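Local coordinates for pseudoperoxidase (Leishmania major, PDB 5VIA), which binds heme b, its iron ligated on both axial sides, and probably lacks ordinary peroxidase activity although it belongs to the peroxidase family, at residues 96-104 with 178-186. Sequence-based numbering, arbitrary orientation.
Sequences GIKYLNGPY and GRRYTLNNR
L100 and L183 carry this contact, with L100 CB and L183 CB 4.5 Å apart next to a backbone bond in which L183 N donates to L100 O at 2.9 Å and 166°. L100 has just left helix 85-99, which ends in a Schellman motif (G102 N to I97 O, N101 N to K98 O) with N101 at positive phi; that turn leaves the L100 carbonyl directed at the incoming chain. T182 CA lies 3.4 Å from the same L100 O. With CG anti to its own carbonyl carbon (chi1 -62°), L100 lays CD2 against the Y181 backbone, 3.6 Å from Y181 O, and also meets the ring at its edge, 4.0 Å from Y181 CD1. R180, whose CB covers one face of that ring, forms a salt bridge with the heme-binding E163. L183 instead sets CG anti to the backbone N (chi1 -155°), and its CD1 reaches I97 CG1 at 4.2 Å; V161 of a loop and I38 of helix 33-49 also pack on it. G102 CA approaches L183 O to 3.4 Å, beside P103 CD. A water accepts from N101 ND2 and bonds T182 OG1. One nearly straight bond thus fixes the loop's register against the helix end, while C-H contacts and leucine packing complete the join near the heme.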
loop_
_atom_site.group_PDB
_atom_site.type_symbol
_atom_site.label_atom_id
_atom_site.label_comp_id
_atom_site.label_asym_id
_atom_site.label_seq_id
_atom_site.Cartn_x
_atom_site.Cartn_y
_atom_site.Cartn_z
ATOM N N GLY A 96 -6.093 9.130 -1.335
ATOM C CA GLY A 96 -6.586 8.018 -0.532
ATOM C C GLY A 96 -6.210 8.189 0.930
ATOM O O GLY A 96 -7.033 7.976 1.829
ATOM N N ILE A 97 -4.957 8.572 1.179
ATOM C CA ILE A 97 -4.505 8.819 2.542
ATOM C C ILE A 97 -5.332 9.932 3.188
ATOM O O ILE A 97 -5.801 9.800 4.331
ATOM C CB ILE A 97 -3.012 9.213 2.575
ATOM C CG1 ILE A 97 -2.145 8.084 2.014
ATOM C CG2 ILE A 97 -2.570 9.539 3.994
ATOM C CD1 ILE A 97 -0.710 8.508 1.740
ATOM N N LYS A 98 -5.486 11.041 2.468
ATOM C CA LYS A 98 -6.301 12.162 2.930
ATOM C C LYS A 98 -7.718 11.719 3.263
ATOM O O LYS A 98 -8.272 12.083 4.314
ATOM C CB LYS A 98 -6.361 13.244 1.841
ATOM C CG LYS A 98 -7.136 14.501 2.215
ATOM C CD LYS A 98 -7.125 15.501 1.060
ATOM C CE LYS A 98 -7.633 16.882 1.473
ATOM N NZ LYS A 98 -9.070 16.928 1.799
ATOM N N TYR A 99 -8.312 10.949 2.356
ATOM C CA TYR A 99 -9.696 10.520 2.546
ATOM C C TYR A 99 -9.800 9.656 3.799
ATOM O O TYR A 99 -10.775 9.738 4.535
ATOM C CB TYR A 99 -10.231 9.774 1.312
ATOM C CG TYR A 99 -11.630 9.214 1.523
ATOM C CD1 TYR A 99 -12.751 10.022 1.400
ATOM C CD2 TYR A 99 -11.816 7.878 1.869
ATOM C CE1 TYR A 99 -14.023 9.518 1.604
ATOM C CE2 TYR A 99 -13.082 7.361 2.081
ATOM C CZ TYR A 99 -14.178 8.181 1.945
ATOM O OH TYR A 99 -15.434 7.663 2.162
ATOM N N LEU A 100 -8.770 8.855 4.052
ATOM C CA LEU A 100 -8.781 7.955 5.197
ATOM C C LEU A 100 -8.136 8.558 6.454
ATOM O O LEU A 100 -7.654 7.823 7.325
ATOM C CB LEU A 100 -8.128 6.625 4.826
ATOM C CG LEU A 100 -8.858 5.877 3.708
ATOM C CD1 LEU A 100 -8.066 4.665 3.279
ATOM C CD2 LEU A 100 -10.273 5.480 4.157
ATOM N N ASN A 101 -8.156 9.884 6.548
ATOM C CA ASN A 101 -7.694 10.594 7.745
ATOM C C ASN A 101 -6.237 10.285 8.089
ATOM O O ASN A 101 -5.854 10.307 9.256
ATOM C CB ASN A 101 -8.601 10.284 8.945
ATOM C CG ASN A 101 -8.682 11.438 9.934
ATOM O OD1 ASN A 101 -8.280 12.567 9.621
ATOM N ND2 ASN A 101 -9.218 11.167 11.135
ATOM N N GLY A 102 -5.433 10.002 7.070
ATOM C CA GLY A 102 -4.036 9.661 7.283
ATOM C C GLY A 102 -3.122 10.869 7.198
ATOM O O GLY A 102 -3.564 11.975 6.873
ATOM N N PRO A 103 -1.843 10.678 7.535
ATOM C CA PRO A 103 -0.902 11.795 7.432
ATOM C C PRO A 103 -0.423 11.929 5.993
ATOM O O PRO A 103 0.261 11.035 5.490
ATOM C CB PRO A 103 0.253 11.367 8.351
ATOM C CG PRO A 103 0.207 9.867 8.351
ATOM C CD PRO A 103 -1.255 9.499 8.204
ATOM N N TYR A 104 -0.771 13.036 5.340
ATOM C CA TYR A 104 -0.445 13.205 3.923
ATOM C C TYR A 104 0.105 14.595 3.604
ATOM O O TYR A 104 0.521 14.851 2.473
ATOM C CB TYR A 104 -1.694 12.965 3.073
ATOM C CG TYR A 104 -2.673 14.105 3.172
ATOM C CD1 TYR A 104 -3.585 14.166 4.211
ATOM C CD2 TYR A 104 -2.670 15.135 2.236
ATOM C CE1 TYR A 104 -4.464 15.206 4.315
ATOM C CE2 TYR A 104 -3.546 16.183 2.343
ATOM C CZ TYR A 104 -4.443 16.203 3.378
ATOM O OH TYR A 104 -5.321 17.237 3.484
ATOM N N GLY A 178 -9.310 -5.073 11.883
ATOM C CA GLY A 178 -10.679 -4.990 12.363
ATOM C C GLY A 178 -11.356 -3.682 11.993
ATOM O O GLY A 178 -12.553 -3.493 12.260
ATOM N N ARG A 179 -10.591 -2.780 11.381
ATOM C CA ARG A 179 -11.120 -1.492 10.939
ATOM C C ARG A 179 -10.627 -1.165 9.540
ATOM O O ARG A 179 -9.648 -1.752 9.053
ATOM C CB ARG A 179 -10.746 -0.367 11.912
ATOM C CG ARG A 179 -11.333 -0.540 13.292
ATOM C CD ARG A 179 -11.247 0.739 14.103
ATOM N NE ARG A 179 -11.705 0.524 15.476
ATOM C CZ ARG A 179 -11.340 1.275 16.514
ATOM N NH1 ARG A 179 -10.509 2.298 16.339
ATOM N NH2 ARG A 179 -11.799 0.999 17.727
ATOM N N ARG A 180 -11.303 -0.221 8.895
ATOM C CA ARG A 180 -11.089 0.017 7.472
ATOM C C ARG A 180 -10.811 1.465 7.078
ATOM O O ARG A 180 -10.253 1.711 6.020
ATOM C CB ARG A 180 -12.326 -0.452 6.695
ATOM C CG ARG A 180 -12.598 -1.926 6.822
ATOM C CD ARG A 180 -13.752 -2.339 5.955
ATOM N NE ARG A 180 -15.016 -1.869 6.491
ATOM C CZ ARG A 180 -16.173 -2.008 5.856
ATOM N NH1 ARG A 180 -16.197 -2.592 4.660
ATOM N NH2 ARG A 180 -17.293 -1.560 6.400
ATOM N N TYR A 181 -11.227 2.421 7.899
ATOM C CA TYR A 181 -11.319 3.795 7.406
ATOM C C TYR A 181 -10.417 4.857 8.042
ATOM O O TYR A 181 -10.523 6.022 7.675
ATOM C CB TYR A 181 -12.778 4.265 7.404
ATOM C CG TYR A 181 -13.674 3.419 6.520
ATOM C CD1 TYR A 181 -13.434 3.314 5.150
ATOM C CD2 TYR A 181 -14.753 2.728 7.054
ATOM C CE1 TYR A 181 -14.259 2.545 4.332
ATOM C CE2 TYR A 181 -15.578 1.966 6.252
ATOM C CZ TYR A 181 -15.322 1.873 4.893
ATOM O OH TYR A 181 -16.147 1.102 4.097
ATOM N N THR A 182 -9.519 4.470 8.953
ATOM C CA THR A 182 -8.564 5.436 9.533
ATOM C C THR A 182 -7.127 4.940 9.402
ATOM O O THR A 182 -6.765 3.899 9.976
ATOM C CB THR A 182 -8.883 5.738 11.009
ATOM O OG1 THR A 182 -10.246 6.171 11.122
ATOM C CG2 THR A 182 -8.001 6.836 11.539
ATOM N N LEU A 183 -6.305 5.668 8.647
ATOM C CA LEU A 183 -4.917 5.252 8.464
ATOM C C LEU A 183 -4.066 5.881 9.564
ATOM O O LEU A 183 -3.634 7.031 9.455
ATOM C CB LEU A 183 -4.391 5.627 7.074
ATOM C CG LEU A 183 -3.231 4.803 6.488
ATOM C CD1 LEU A 183 -2.914 5.220 5.052
ATOM C CD2 LEU A 183 -1.969 4.889 7.343
ATOM N N ASN A 184 -3.847 5.119 10.624
ATOM C CA ASN A 184 -2.991 5.565 11.721
ATOM C C ASN A 184 -2.140 4.420 12.259
ATOM O O ASN A 184 -2.014 3.382 11.614
ATOM C CB ASN A 184 -3.816 6.218 12.832
ATOM C CG ASN A 184 -4.797 5.258 13.474
ATOM O OD1 ASN A 184 -4.708 4.038 13.296
ATOM N ND2 ASN A 184 -5.750 5.805 14.221
ATOM N N ASN A 185 -1.574 4.609 13.447
ATOM C CA ASN A 185 -0.643 3.630 14.009
ATOM C C ASN A 185 -1.328 2.491 14.765
ATOM O O ASN A 185 -0.687 1.778 15.535
ATOM C CB ASN A 185 0.355 4.329 14.934
ATOM C CG ASN A 185 -0.312 4.976 16.124
ATOM O OD1 ASN A 185 -1.485 5.340 16.064
ATOM N ND2 ASN A 185 0.428 5.118 17.224
ATOM N N ARG A 186 -2.629 2.318 14.553
ATOM C CA ARG A 186 -3.350 1.263 15.259
ATOM C C ARG A 186 -2.837 -0.118 14.843
ATOM O O ARG A 186 -2.864 -1.056 15.627
ATOM C CB ARG A 186 -4.860 1.382 15.008
ATOM C CG ARG A 186 -5.692 0.618 16.032
ATOM C CD ARG A 186 -7.190 0.951 15.949
ATOM N NE ARG A 186 -7.965 -0.115 16.589
ATOM C CZ ARG A 186 -8.289 -1.252 15.979
ATOM N NH1 ARG A 186 -7.922 -1.458 14.722
ATOM N NH2 ARG A 186 -8.968 -2.179 16.628
HETATM O O HOH W 1 -10.861 8.960 11.509
#